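Long-range contacts in mandelate racemase/muconate lactonizing enzyme (PDB 2QDD), which is of unknown function but, as a magnesium-binding member of the mandelate racemase/muconate lactonizing enzyme family, probably abstracts a proton next to a substrate carboxylate: residues 238-247 against 260-271; 132-140 against 318-327. All blocks are in the same frame, centred on the assembly; numbering follows the deposited sequence.

Contact 1 of 2, residues 238-247 against 260-271; sequences NPIMLDECLH and ACEGVKIKPNRV
L242 O accepts the N-H of K265 (N to O 2.8 Å), and L242 sends its own N-H to G263 O, pairing parallel strands 240-242 and 263-266 of a beta-alpha-beta unit in the enolase-superfamily barrel. E262 N donates to I240 O, and E262, its chain bent at chi2 (86°), accepts the N-H of I240 at OE1 (N to OE1 3.0 Å); its OE2 turns to H231 and R235 of the second subunit.

Apolar packing backs the strands. L242 CG rests on C261 CB (3.7 Å), while L246 CD1 meets V264 CG1 with the two side chains about perpendicular. Glycine suits position 263, since a CB there would collide with M241 CE.

Charge gathers at the strand ends, where D243 and E244 belong to the magnesium site, empty in this chain. With CG anti to N (chi1 -175°), D243 crosses the K265 stem obliquely to reach two cations: OD2 takes K267 NZ on its syn lone pair (3.1 Å), and OD1 meets R270 NH2 in a salt bridge whose hydrogen bond is weak. K267 NZ is also hydrogen-bonded to Y59 OH, and K265 NZ pairs with E220. Arginine, with several N-H groups, can also serve two carbonyls: NH2 donates to K265 O and NH1 to L246 O (2.7 Å), the latter in the guanidinium plane. A leucine at R270 would probably leave both carbonyls without these donors and the D243 carboxylate freer to turn. D243 O sits 3.1 Å above the centre of one R270 guanidinium face.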
ATOM      1  N   ASN A 238      10.584  20.584   4.274  1.00 23.19           N
ATOM      2  CA  ASN A 238      10.997  21.419   3.131  1.00 23.17           C
ATOM      3  C   ASN A 238      10.487  20.875   1.803  1.00 27.69           C
ATOM      4  O   ASN A 238      10.358  19.656   1.656  1.00 25.06           O
ATOM      5  CB  ASN A 238      12.526  21.457   3.036  1.00 25.98           C
ATOM      6  CG  ASN A 238      13.165  22.217   4.168  1.00 31.42           C
ATOM      7  OD1 ASN A 238      13.214  21.736   5.296  1.00 37.17           O
ATOM      8  ND2 ASN A 238      13.675  23.409   3.869  1.00 27.97           N
ATOM      9  N   PRO A 239      10.230  21.768   0.817  1.00 22.97           N
ATOM     10  CA  PRO A 239      10.081  21.352  -0.582  1.00 24.59           C
ATOM     11  C   PRO A 239      11.348  20.695  -1.141  1.00 22.06           C
ATOM     12  O   PRO A 239      12.450  21.196  -0.924  1.00 23.63           O
ATOM     13  CB  PRO A 239       9.815  22.680  -1.324  1.00 25.13           C
ATOM     14  CG  PRO A 239       9.333  23.618  -0.294  1.00 22.48           C
ATOM     15  CD  PRO A 239      10.057  23.226   0.967  1.00 26.82           C
ATOM     16  N   ILE A 240      11.179  19.580  -1.849  1.00 25.91           N
ATOM     17  CA  ILE A 240      12.314  18.838  -2.396  0.50 27.56           C
ATOM     18  C   ILE A 240      12.338  18.924  -3.919  1.00 26.03           C
ATOM     19  O   ILE A 240      11.340  18.645  -4.590  1.00 24.22           O
ATOM     20  CB  ILE A 240      12.379  17.368  -1.860  0.50 29.62           C
ATOM     21  CG1 ILE A 240      13.140  17.331  -0.534  0.50 33.71           C
ATOM     22  CG2 ILE A 240      13.088  16.422  -2.837  0.50 25.51           C
ATOM     23  CD1 ILE A 240      12.263  17.130   0.663  0.50 41.93           C
ATOM     24  N   MET A 241      13.487  19.347  -4.444  1.00 27.55           N
ATOM     25  CA  MET A 241      13.743  19.446  -5.878  1.00 26.75           C
ATOM     26  C   MET A 241      14.664  18.295  -6.281  1.00 28.07           C
ATOM     27  O   MET A 241      15.748  18.138  -5.716  1.00 31.42           O
ATOM     28  CB  MET A 241      14.404  20.798  -6.176  1.00 27.10           C
ATOM     29  CG  MET A 241      14.985  20.983  -7.578  1.00 27.12           C
ATOM     30  SD  MET A 241      13.876  21.689  -8.799  1.00 30.24           S
ATOM     31  CE  MET A 241      12.982  22.958  -7.888  1.00 31.40           C
ATOM     32  N   LEU A 242      14.228  17.484  -7.239  1.00 25.14           N
ATOM     33  CA  LEU A 242      15.076  16.413  -7.766  1.00 24.31           C
ATOM     34  C   LEU A 242      15.746  16.815  -9.070  1.00 27.17           C
ATOM     35  O   LEU A 242      15.260  17.705  -9.763  1.00 25.56           O
ATOM     36  CB  LEU A 242      14.277  15.129  -7.961  1.00 21.72           C
ATOM     37  CG  LEU A 242      13.697  14.485  -6.702  1.00 27.04           C
ATOM     38  CD1 LEU A 242      12.954  13.236  -7.096  1.00 21.73           C
ATOM     39  CD2 LEU A 242      14.766  14.169  -5.669  1.00 25.71           C
ATOM     40  N   ASP A 243      16.863  16.158  -9.390  1.00 25.37           N
ATOM     41  CA  ASP A 243      17.715  16.538 -10.521  1.00 25.57           C
ATOM     42  C   ASP A 243      18.467  15.320 -11.066  1.00 24.05           C
ATOM     43  O   ASP A 243      18.011  14.680 -12.010  1.00 23.54           O
ATOM     44  CB  ASP A 243      18.675  17.674 -10.113  1.00 34.74           C
ATOM     45  CG  ASP A 243      19.525  18.209 -11.282  1.00 38.99           C
ATOM     46  OD1 ASP A 243      19.235  17.906 -12.462  1.00 43.87           O
ATOM     47  OD2 ASP A 243      20.494  18.950 -11.011  1.00 46.13           O
ATOM     48  N   GLU A 244      19.603  14.991 -10.457  1.00 26.09           N
ATOM     49  CA  GLU A 244      20.581  14.083 -11.067  1.00 28.37           C
ATOM     50  C   GLU A 244      20.155  12.614 -11.128  1.00 31.23           C
ATOM     51  O   GLU A 244      20.688  11.858 -11.937  1.00 35.59           O
ATOM     52  CB  GLU A 244      21.938  14.211 -10.374  1.00 28.51           C
ATOM     53  CG  GLU A 244      22.633  15.555 -10.612  1.00 29.26           C
ATOM     54  CD  GLU A 244      22.335  16.581  -9.525  1.00 38.36           C
ATOM     55  OE1 GLU A 244      21.431  16.339  -8.699  1.00 39.26           O
ATOM     56  OE2 GLU A 244      23.006  17.635  -9.492  1.00 47.72           O
ATOM     57  N   CYS A 245      19.201  12.215 -10.284  1.00 26.93           N
ATOM     58  CA  CYS A 245      18.715  10.831 -10.267  1.00 31.47           C
ATOM     59  C   CYS A 245      17.711  10.520 -11.377  1.00 28.69           C
ATOM     60  O   CYS A 245      17.302   9.371 -11.540  1.00 37.89           O
ATOM     61  CB  CYS A 245      18.149  10.446  -8.891  1.00 30.63           C
ATOM     62  SG  CYS A 245      16.762  11.458  -8.295  1.00 37.82           S
ATOM     63  N   LEU A 246      17.324  11.540 -12.138  1.00 25.92           N
ATOM     64  CA  LEU A 246      16.249  11.415 -13.115  1.00 31.85           C
ATOM     65  C   LEU A 246      16.784  11.289 -14.543  1.00 32.53           C
ATOM     66  O   LEU A 246      16.987  12.283 -15.233  1.00 39.95           O
ATOM     67  CB  LEU A 246      15.305  12.613 -13.014  1.00 34.58           C
ATOM     68  CG  LEU A 246      14.641  12.930 -11.676  1.00 34.16           C
ATOM     69  CD1 LEU A 246      14.240  14.385 -11.688  1.00 36.05           C
ATOM     70  CD2 LEU A 246      13.435  12.034 -11.430  1.00 33.45           C
ATOM     71  N   HIS A 247      17.004  10.061 -14.983  1.00 35.65           N
ATOM     72  CA  HIS A 247      17.716   9.824 -16.234  1.00 39.42           C
ATOM     73  C   HIS A 247      16.774   9.677 -17.424  1.00 40.07           C
ATOM     74  O   HIS A 247      17.153   9.970 -18.560  1.00 44.12           O
ATOM     75  CB  HIS A 247      18.636   8.604 -16.107  1.00 37.69           C
ATOM     76  CG  HIS A 247      19.686   8.754 -15.049  1.00 43.40           C
ATOM     77  ND1 HIS A 247      20.780   9.581 -15.198  1.00 42.47           N
ATOM     78  CD2 HIS A 247      19.801   8.194 -13.822  1.00 47.62           C
ATOM     79  CE1 HIS A 247      21.525   9.520 -14.109  1.00 46.35           C
ATOM     80  NE2 HIS A 247      20.955   8.685 -13.259  1.00 46.10           N
ATOM     81  N   ALA A 260       7.796  11.999  -4.128  1.00 24.92           N
ATOM     82  CA  ALA A 260       9.173  12.219  -3.692  1.00 24.25           C
ATOM     83  C   ALA A 260       9.605  13.677  -3.757  1.00 29.04           C
ATOM     84  O   ALA A 260      10.611  14.050  -3.154  1.00 36.39           O
ATOM     85  CB  ALA A 260      10.119  11.377  -4.516  1.00 20.53           C
ATOM     86  N   CYS A 261       8.859  14.490  -4.504  1.00 27.97           N
ATOM     87  CA  CYS A 261       9.290  15.844  -4.839  1.00 28.94           C
ATOM     88  C   CYS A 261       8.124  16.772  -5.170  1.00 25.24           C
ATOM     89  O   CYS A 261       7.010  16.319  -5.431  1.00 26.66           O
ATOM     90  CB  CYS A 261      10.324  15.828  -5.975  1.00 18.04           C
ATOM     91  SG  CYS A 261       9.740  15.239  -7.567  1.00 30.05           S
ATOM     92  N   GLU A 262       8.398  18.072  -5.143  1.00 23.15           N
ATOM     93  CA  GLU A 262       7.449  19.093  -5.583  1.00 21.85           C
ATOM     94  C   GLU A 262       7.995  19.848  -6.803  1.00 21.79           C
ATOM     95  O   GLU A 262       7.335  20.730  -7.367  1.00 21.04           O
ATOM     96  CB  GLU A 262       7.178  20.075  -4.439  1.00 19.73           C
ATOM     97  CG  GLU A 262       6.294  19.529  -3.321  1.00 26.29           C
ATOM     98  CD  GLU A 262       7.069  18.762  -2.258  1.00 29.10           C
ATOM     99  OE1 GLU A 262       8.308  18.904  -2.166  1.00 33.79           O
ATOM    100  OE2 GLU A 262       6.429  18.007  -1.505  1.00 40.76           O
ATOM    101  N   GLY A 263       9.216  19.500  -7.187  1.00 25.83           N
ATOM    102  CA  GLY A 263       9.870  20.105  -8.329  1.00 23.12           C
ATOM    103  C   GLY A 263      10.958  19.219  -8.885  1.00 26.65           C
ATOM    104  O   GLY A 263      11.535  18.397  -8.159  1.00 22.18           O
ATOM    105  N   VAL A 264      11.226  19.381 -10.180  1.00 23.08           N
ATOM    106  CA  VAL A 264      12.398  18.783 -10.830  1.00 23.49           C
ATOM    107  C   VAL A 264      13.209  19.817 -11.631  1.00 25.51           C
ATOM    108  O   VAL A 264      12.664  20.817 -12.092  1.00 18.47           O
ATOM    109  CB  VAL A 264      12.039  17.558 -11.739  1.00 22.00           C
ATOM    110  CG1 VAL A 264      11.238  16.500 -10.967  1.00 24.60           C
ATOM    111  CG2 VAL A 264      11.287  17.990 -13.005  1.00 19.44           C
ATOM    112  N   LYS A 265      14.511  19.573 -11.770  1.00 22.37           N
ATOM    113  CA  LYS A 265      15.316  20.187 -12.828  1.00 24.73           C
ATOM    114  C   LYS A 265      15.249  19.345 -14.086  1.00 23.14           C
ATOM    115  O   LYS A 265      15.319  18.116 -14.021  1.00 28.47           O
ATOM    116  CB  LYS A 265      16.780  20.314 -12.403  1.00 23.25           C
ATOM    117  CG  LYS A 265      17.028  21.330 -11.314  1.00 28.78           C
ATOM    118  CD  LYS A 265      18.478  21.753 -11.301  1.00 39.01           C
ATOM    119  CE  LYS A 265      18.649  23.090 -10.619  1.00 43.09           C
ATOM    120  NZ  LYS A 265      20.065  23.355 -10.245  1.00 50.61           N
ATOM    121  N   ILE A 266      15.107  20.007 -15.231  1.00 21.99           N
ATOM    122  CA  ILE A 266      15.198  19.326 -16.522  1.00 27.71           C
ATOM    123  C   ILE A 266      16.429  19.799 -17.292  1.00 33.62           C
ATOM    124  O   ILE A 266      16.623  21.001 -17.504  1.00 30.29           O
ATOM    125  CB  ILE A 266      13.929  19.512 -17.389  1.00 27.79           C
ATOM    126  CG1 ILE A 266      12.666  19.291 -16.551  1.00 24.99           C
ATOM    127  CG2 ILE A 266      13.951  18.552 -18.582  1.00 22.07           C
ATOM    128  CD1 ILE A 266      11.449  19.891 -17.164  1.00 16.95           C
ATOM    129  N   LYS A 267      17.265  18.839 -17.682  1.00 28.83           N
ATOM    130  CA  LYS A 267      18.506  19.119 -18.388  1.00 26.59           C
ATOM    131  C   LYS A 267      18.624  18.188 -19.584  1.00 26.83           C
ATOM    132  O   LYS A 267      18.751  16.980 -19.400  1.00 31.54           O
ATOM    133  CB  LYS A 267      19.710  18.945 -17.454  1.00 26.81           C
ATOM    134  CG  LYS A 267      19.722  19.911 -16.284  1.00 24.95           C
ATOM    135  CD  LYS A 267      20.997  19.830 -15.511  1.00 26.44           C
ATOM    136  CE  LYS A 267      20.796  20.419 -14.136  1.00 30.76           C
ATOM    137  NZ  LYS A 267      22.038  20.284 -13.331  1.00 38.51           N
ATOM    138  N   PRO A 268      18.573  18.744 -20.810  1.00 29.85           N
ATOM    139  CA  PRO A 268      18.584  17.979 -22.064  1.00 29.53           C
ATOM    140  C   PRO A 268      19.712  16.943 -22.183  1.00 28.18           C
ATOM    141  O   PRO A 268      19.466  15.833 -22.654  1.00 29.10           O
ATOM    142  CB  PRO A 268      18.737  19.062 -23.136  1.00 30.19           C
ATOM    143  CG  PRO A 268      18.149  20.272 -22.528  1.00 31.80           C
ATOM    144  CD  PRO A 268      18.480  20.195 -21.066  1.00 30.38           C
ATOM    145  N   ASN A 269      20.921  17.296 -21.741  1.00 27.97           N
ATOM    146  CA  ASN A 269      22.045  16.359 -21.756  1.00 29.84           C
ATOM    147  C   ASN A 269      21.922  15.181 -20.782  1.00 26.57           C
ATOM    148  O   ASN A 269      22.530  14.139 -20.995  1.00 34.78           O
ATOM    149  CB  ASN A 269      23.387  17.081 -21.582  1.00 29.18           C
ATOM    150  CG  ASN A 269      24.558  16.314 -22.217  1.00 33.31           C
ATOM    151  OD1 ASN A 269      25.336  15.661 -21.525  1.00 30.10           O
ATOM    152  ND2 ASN A 269      24.672  16.387 -23.539  1.00 22.23           N
ATOM    153  N   ARG A 270      21.129  15.346 -19.726  1.00 28.69           N
ATOM    154  CA  ARG A 270      20.759  14.225 -18.858  1.00 22.17           C
ATOM    155  C   ARG A 270      19.645  13.344 -19.446  1.00 24.32           C
ATOM    156  O   ARG A 270      19.709  12.114 -19.351  1.00 21.95           O
ATOM    157  CB  ARG A 270      20.399  14.715 -17.451  1.00 23.37           C
ATOM    158  CG  ARG A 270      19.993  13.611 -16.476  1.00 18.98           C
ATOM    159  CD  ARG A 270      19.900  14.070 -15.012  1.00 22.71           C
ATOM    160  NE  ARG A 270      19.407  15.439 -14.814  1.00 28.65           N
ATOM    161  CZ  ARG A 270      18.133  15.829 -14.900  1.00 27.90           C
ATOM    162  NH1 ARG A 270      17.172  14.971 -15.206  1.00 26.85           N
ATOM    163  NH2 ARG A 270      17.821  17.099 -14.677  1.00 27.41           N
ATOM    164  N   VAL A 271      18.640  13.964 -20.062  1.00 24.01           N
ATOM    165  CA  VAL A 271      17.436  13.234 -20.485  1.00 22.34           C
ATOM    166  C   VAL A 271      17.409  12.818 -21.954  1.00 24.89           C
ATOM    167  O   VAL A 271      16.560  12.015 -22.356  1.00 30.29           O
ATOM    168  CB  VAL A 271      16.120  13.969 -20.091  1.00 23.56           C
ATOM    169  CG1 VAL A 271      16.101  14.265 -18.593  1.00 18.24           C
ATOM    170  CG2 VAL A 271      15.935  15.255 -20.900  1.00 21.62           C
TER
HETATM  171  O   HOH W   1      21.734  17.204 -13.479  1.00 35.91           O
HETATM  172  O   HOH W   2      21.868  21.570 -11.016  1.00 45.30           O
HETATM  173  O   HOH W   3      21.654  10.461 -17.833  1.00 47.45           O
HETATM  174  O   HOH W   4      16.202   9.433 -21.490  1.00 48.97           O

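Contact 2 of 2, residues 132-140 against 318-327; sequences ATPVPINSS and RLASWLGHAH
S321 is held by its backbone between P136 and N138: S321 N donates to P136 O (2.8 Å), and N138 N donates to S321 O (2.9 Å) nearly in line with the carbonyl. This single bridge lays the loop 318-327 against strand 135-141. A CA-H...O contact from I137 to S321 O adds to it.

Small and branched side chains fill the space beside the bridge. A320 suits its place because its lone methyl fits against N138 CB (3.9 Å) and P136 CB. I137, whose CB points away, still brings CD1 round to L323 CD1 (3.9 Å), the two chains crossing at about a right angle. V135 sends CG1, anti to its N (chi1 177°), to S321 OG at 3.5 Å; that hydroxyl is hydrogen-bonded to I293 O. Further along, T133 CG2 touches R318 NH1 (3.5 Å) obliquely, the arginine being anchored through NE to A310 O.

Polar and aromatic groups gather at the other end. The planes of the N138 amide and the W322 ring are 25° apart, and W322 NE1 gives S140 OG a weak hydrogen bond (3.4 Å). H327 also presents its ring edge to that hydroxyl.

With L319 pairing to M291 of the neighbouring strand, 318-323 bridges strands 290-293 and 135-141, consistent with the closing strand position of the (beta/alpha)7-beta barrel of this family.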
ATOM      1  N   ALA A 132       8.725  35.119 -26.648  1.00 39.83           N
ATOM      2  CA  ALA A 132      10.089  34.992 -26.147  1.00 38.04           C
ATOM      3  C   ALA A 132      10.193  35.571 -24.738  1.00 40.39           C
ATOM      4  O   ALA A 132      10.725  36.670 -24.537  1.00 48.26           O
ATOM      5  CB  ALA A 132      11.071  35.678 -27.095  1.00 36.68           C
ATOM      6  N   THR A 133       9.671  34.822 -23.769  1.00 42.19           N
ATOM      7  CA  THR A 133       9.573  35.266 -22.382  1.00 41.58           C
ATOM      8  C   THR A 133      10.974  35.365 -21.779  1.00 42.15           C
ATOM      9  O   THR A 133      11.753  34.416 -21.877  1.00 42.63           O
ATOM     10  CB  THR A 133       8.684  34.303 -21.553  1.00 40.48           C
ATOM     11  OG1 THR A 133       7.369  34.267 -22.119  1.00 41.80           O
ATOM     12  CG2 THR A 133       8.577  34.750 -20.104  1.00 38.35           C
ATOM     13  N   PRO A 134      11.309  36.535 -21.200  1.00 44.53           N
ATOM     14  CA  PRO A 134      12.535  36.688 -20.417  1.00 41.90           C
ATOM     15  C   PRO A 134      12.539  35.818 -19.160  1.00 39.63           C
ATOM     16  O   PRO A 134      11.619  35.886 -18.345  1.00 38.34           O
ATOM     17  CB  PRO A 134      12.549  38.181 -20.062  1.00 45.14           C
ATOM     18  CG  PRO A 134      11.137  38.628 -20.194  1.00 46.38           C
ATOM     19  CD  PRO A 134      10.549  37.795 -21.285  1.00 44.83           C
ATOM     20  N   VAL A 135      13.575  34.995 -19.026  1.00 38.37           N
ATOM     21  CA  VAL A 135      13.639  33.981 -17.980  1.00 35.42           C
ATOM     22  C   VAL A 135      14.660  34.432 -16.939  1.00 34.01           C
ATOM     23  O   VAL A 135      15.804  34.724 -17.292  1.00 32.68           O
ATOM     24  CB  VAL A 135      14.013  32.581 -18.564  1.00 35.51           C
ATOM     25  CG1 VAL A 135      14.147  31.535 -17.455  1.00 29.42           C
ATOM     26  CG2 VAL A 135      12.965  32.127 -19.582  1.00 33.54           C
ATOM     27  N   PRO A 136      14.248  34.498 -15.653  1.00 35.21           N
ATOM     28  CA  PRO A 136      15.164  34.806 -14.550  1.00 31.13           C
ATOM     29  C   PRO A 136      16.347  33.841 -14.488  1.00 34.52           C
ATOM     30  O   PRO A 136      16.191  32.643 -14.738  1.00 32.55           O
ATOM     31  CB  PRO A 136      14.281  34.649 -13.308  1.00 30.53           C
ATOM     32  CG  PRO A 136      12.909  34.898 -13.795  1.00 33.41           C
ATOM     33  CD  PRO A 136      12.872  34.289 -15.165  1.00 34.07           C
ATOM     34  N   ILE A 137      17.522  34.383 -14.190  1.00 31.27           N
ATOM     35  CA  ILE A 137      18.752  33.614 -14.131  1.00 31.86           C
ATOM     36  C   ILE A 137      19.183  33.563 -12.677  1.00 35.04           C
ATOM     37  O   ILE A 137      19.170  34.588 -11.997  1.00 38.11           O
ATOM     38  CB  ILE A 137      19.874  34.254 -15.017  1.00 31.86           C
ATOM     39  CG1 ILE A 137      19.418  34.387 -16.476  1.00 30.43           C
ATOM     40  CG2 ILE A 137      21.185  33.459 -14.939  1.00 24.35           C
ATOM     41  CD1 ILE A 137      18.845  33.104 -17.092  1.00 37.39           C
ATOM     42  N   ASN A 138      19.546  32.379 -12.191  1.00 34.52           N
ATOM     43  CA  ASN A 138      20.042  32.269 -10.822  1.00 37.65           C
ATOM     44  C   ASN A 138      21.560  32.394 -10.655  1.00 35.85           C
ATOM     45  O   ASN A 138      22.328  31.998 -11.531  1.00 30.73           O
ATOM     46  CB  ASN A 138      19.468  31.042 -10.092  1.00 38.89           C
ATOM     47  CG  ASN A 138      20.034  29.738 -10.599  1.00 41.73           C
ATOM     48  OD1 ASN A 138      21.082  29.279 -10.138  1.00 52.93           O
ATOM     49  ND2 ASN A 138      19.340  29.122 -11.544  1.00 44.18           N
ATOM     50  N   SER A 139      21.977  32.958  -9.523  1.00 38.08           N
ATOM     51  CA  SER A 139      23.387  33.020  -9.148  1.00 39.79           C
ATOM     52  C   SER A 139      23.873  31.714  -8.535  1.00 44.45           C
ATOM     53  O   SER A 139      23.073  30.904  -8.062  1.00 43.25           O
ATOM     54  CB  SER A 139      23.622  34.158  -8.158  1.00 42.67           C
ATOM     55  OG  SER A 139      23.020  33.885  -6.903  1.00 43.36           O
ATOM     56  N   SER A 140      25.190  31.527  -8.538  1.00 47.78           N
ATOM     57  CA  SER A 140      25.823  30.399  -7.865  1.00 48.07           C
ATOM     58  C   SER A 140      26.674  30.887  -6.706  1.00 49.14           C
ATOM     59  O   SER A 140      27.658  31.604  -6.907  1.00 48.63           O
ATOM     60  CB  SER A 140      26.680  29.605  -8.844  1.00 47.28           C
ATOM     61  OG  SER A 140      25.939  29.278 -10.004  1.00 55.38           O
ATOM     62  N   ARG A 318       7.458  27.542 -14.067  1.00 32.66           N
ATOM     63  CA  ARG A 318       8.825  27.859 -14.443  1.00 31.20           C
ATOM     64  C   ARG A 318       9.533  28.562 -13.295  1.00 31.33           C
ATOM     65  O   ARG A 318       9.013  29.524 -12.731  1.00 38.26           O
ATOM     66  CB  ARG A 318       8.843  28.714 -15.711  1.00 31.53           C
ATOM     67  CG  ARG A 318      10.234  29.011 -16.272  1.00 37.03           C
ATOM     68  CD  ARG A 318      10.281  30.416 -16.855  1.00 40.72           C
ATOM     69  NE  ARG A 318       9.261  30.589 -17.887  1.00 43.29           N
ATOM     70  CZ  ARG A 318       8.386  31.588 -17.936  1.00 47.06           C
ATOM     71  NH1 ARG A 318       7.498  31.634 -18.921  1.00 42.13           N
ATOM     72  NH2 ARG A 318       8.398  32.545 -17.014  1.00 46.54           N
ATOM     73  N   LEU A 319      10.713  28.065 -12.942  1.00 29.44           N
ATOM     74  CA  LEU A 319      11.600  28.774 -12.024  1.00 32.33           C
ATOM     75  C   LEU A 319      12.827  29.298 -12.778  1.00 30.74           C
ATOM     76  O   LEU A 319      12.858  29.246 -14.007  1.00 36.12           O
ATOM     77  CB  LEU A 319      11.997  27.864 -10.855  1.00 30.56           C
ATOM     78  CG  LEU A 319      10.868  27.379  -9.937  1.00 32.71           C
ATOM     79  CD1 LEU A 319      11.295  26.129  -9.191  1.00 33.90           C
ATOM     80  CD2 LEU A 319      10.439  28.459  -8.963  1.00 23.29           C
ATOM     81  N   ALA A 320      13.820  29.800 -12.044  1.00 28.93           N
ATOM     82  CA  ALA A 320      15.037  30.362 -12.635  1.00 34.67           C
ATOM     83  C   ALA A 320      15.850  29.354 -13.457  1.00 37.92           C
ATOM     84  O   ALA A 320      15.864  28.164 -13.160  1.00 40.52           O
ATOM     85  CB  ALA A 320      15.903  30.993 -11.561  1.00 35.02           C
ATOM     86  N   SER A 321      16.508  29.844 -14.504  1.00 38.13           N
ATOM     87  CA  SER A 321      17.466  29.051 -15.265  1.00 34.71           C
ATOM     88  C   SER A 321      18.889  29.355 -14.821  1.00 34.89           C
ATOM     89  O   SER A 321      19.160  30.395 -14.229  1.00 36.79           O
ATOM     90  CB  SER A 321      17.322  29.319 -16.762  1.00 37.19           C
ATOM     91  OG  SER A 321      16.167  28.691 -17.289  1.00 44.19           O
ATOM     92  N   TRP A 322      19.790  28.423 -15.099  1.00 33.40           N
ATOM     93  CA  TRP A 322      21.221  28.628 -14.944  1.00 30.98           C
ATOM     94  C   TRP A 322      21.817  28.737 -16.345  1.00 33.66           C
ATOM     95  O   TRP A 322      21.383  28.044 -17.269  1.00 40.55           O
ATOM     96  CB  TRP A 322      21.805  27.437 -14.189  1.00 29.92           C
ATOM     97  CG  TRP A 322      23.275  27.464 -13.931  1.00 31.27           C
ATOM     98  CD1 TRP A 322      23.935  28.245 -13.036  1.00 33.72           C
ATOM     99  CD2 TRP A 322      24.268  26.631 -14.551  1.00 32.73           C
ATOM    100  NE1 TRP A 322      25.282  27.967 -13.068  1.00 42.33           N
ATOM    101  CE2 TRP A 322      25.512  26.977 -13.988  1.00 33.00           C
ATOM    102  CE3 TRP A 322      24.225  25.634 -15.534  1.00 30.70           C
ATOM    103  CZ2 TRP A 322      26.708  26.360 -14.373  1.00 35.47           C
ATOM    104  CZ3 TRP A 322      25.412  25.015 -15.913  1.00 33.21           C
ATOM    105  CH2 TRP A 322      26.637  25.385 -15.334  1.00 30.41           C
ATOM    106  N   LEU A 323      22.793  29.625 -16.506  1.00 32.72           N
ATOM    107  CA  LEU A 323      23.521  29.737 -17.767  1.00 35.55           C
ATOM    108  C   LEU A 323      24.935  29.194 -17.607  1.00 35.09           C
ATOM    109  O   LEU A 323      25.729  29.720 -16.821  1.00 37.01           O
ATOM    110  CB  LEU A 323      23.549  31.194 -18.244  1.00 37.36           C
ATOM    111  CG  LEU A 323      22.514  31.725 -19.248  1.00 39.03           C
ATOM    112  CD1 LEU A 323      21.195  30.955 -19.275  1.00 39.09           C
ATOM    113  CD2 LEU A 323      22.279  33.214 -19.020  1.00 36.98           C
ATOM    114  N   GLY A 324      25.228  28.125 -18.345  1.00 37.76           N
ATOM    115  CA  GLY A 324      26.549  27.491 -18.343  1.00 37.29           C
ATOM    116  C   GLY A 324      27.694  28.410 -18.736  1.00 39.34           C
ATOM    117  O   GLY A 324      28.754  28.392 -18.101  1.00 38.13           O
ATOM    118  N   HIS A 325      27.462  29.231 -19.765  1.00 36.29           N
ATOM    119  CA  HIS A 325      28.514  30.035 -20.389  1.00 35.52           C
ATOM    120  C   HIS A 325      29.031  31.170 -19.505  1.00 38.38           C
ATOM    121  O   HIS A 325      30.127  31.686 -19.729  1.00 41.30           O
ATOM    122  CB  HIS A 325      28.078  30.549 -21.767  1.00 33.12           C
ATOM    123  CG  HIS A 325      27.005  31.592 -21.724  1.00 35.70           C
ATOM    124  ND1 HIS A 325      25.679  31.304 -21.967  1.00 37.56           N
ATOM    125  CD2 HIS A 325      27.062  32.925 -21.485  1.00 37.45           C
ATOM    126  CE1 HIS A 325      24.964  32.410 -21.871  1.00 35.37           C
ATOM    127  NE2 HIS A 325      25.780  33.408 -21.576  1.00 40.21           N
ATOM    128  N   ALA A 326      28.244  31.533 -18.495  1.00 35.52           N
ATOM    129  CA  ALA A 326      28.657  32.469 -17.452  1.00 40.20           C
ATOM    130  C   ALA A 326      29.864  32.003 -16.635  1.00 42.00           C
ATOM    131  O   ALA A 326      30.552  32.819 -16.014  1.00 44.07           O
ATOM    132  CB  ALA A 326      27.484  32.781 -16.532  1.00 39.95           C
ATOM    133  N   HIS A 327      30.119  30.698 -16.639  1.00 41.51           N
ATOM    134  CA  HIS A 327      31.195  30.125 -15.839  1.00 41.31           C
ATOM    135  C   HIS A 327      32.440  29.806 -16.663  1.00 38.13           C
ATOM    136  O   HIS A 327      33.451  29.366 -16.119  1.00 42.48           O
ATOM    137  CB  HIS A 327      30.689  28.902 -15.068  1.00 39.46           C
ATOM    138  CG  HIS A 327      29.660  29.239 -14.036  1.00 42.71           C
ATOM    139  ND1 HIS A 327      29.968  29.392 -12.700  1.00 45.75           N
ATOM    140  CD2 HIS A 327      28.334  29.490 -14.146  1.00 44.10           C
ATOM    141  CE1 HIS A 327      28.873  29.709 -12.032  1.00 44.00           C
ATOM    142  NE2 HIS A 327      27.868  29.780 -12.886  1.00 44.05           N
TER

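Both contacts reach the same barrel sheet, their centres about 16 Å apart, and contact 1 is nested within the chain loop that contact 2 closes. Contact 1 is almost wholly buried and joins neighbouring strands through one helix; contact 2 is only partly buried and brings together segments nearly 180 residues apart. Their chemistry follows: ionic bonds around the metal-site aspartate dominate the end of contact 1, whereas contact 2 relies on a single backbone bridge, apolar contacts and a weak indole-hydroxyl bond. Strand 290-293 links them: H292 pairs with V264 through its backbone and reaches A320 O through ND1, and M241 CE packs directly on L319 CD1 (3.8 Å).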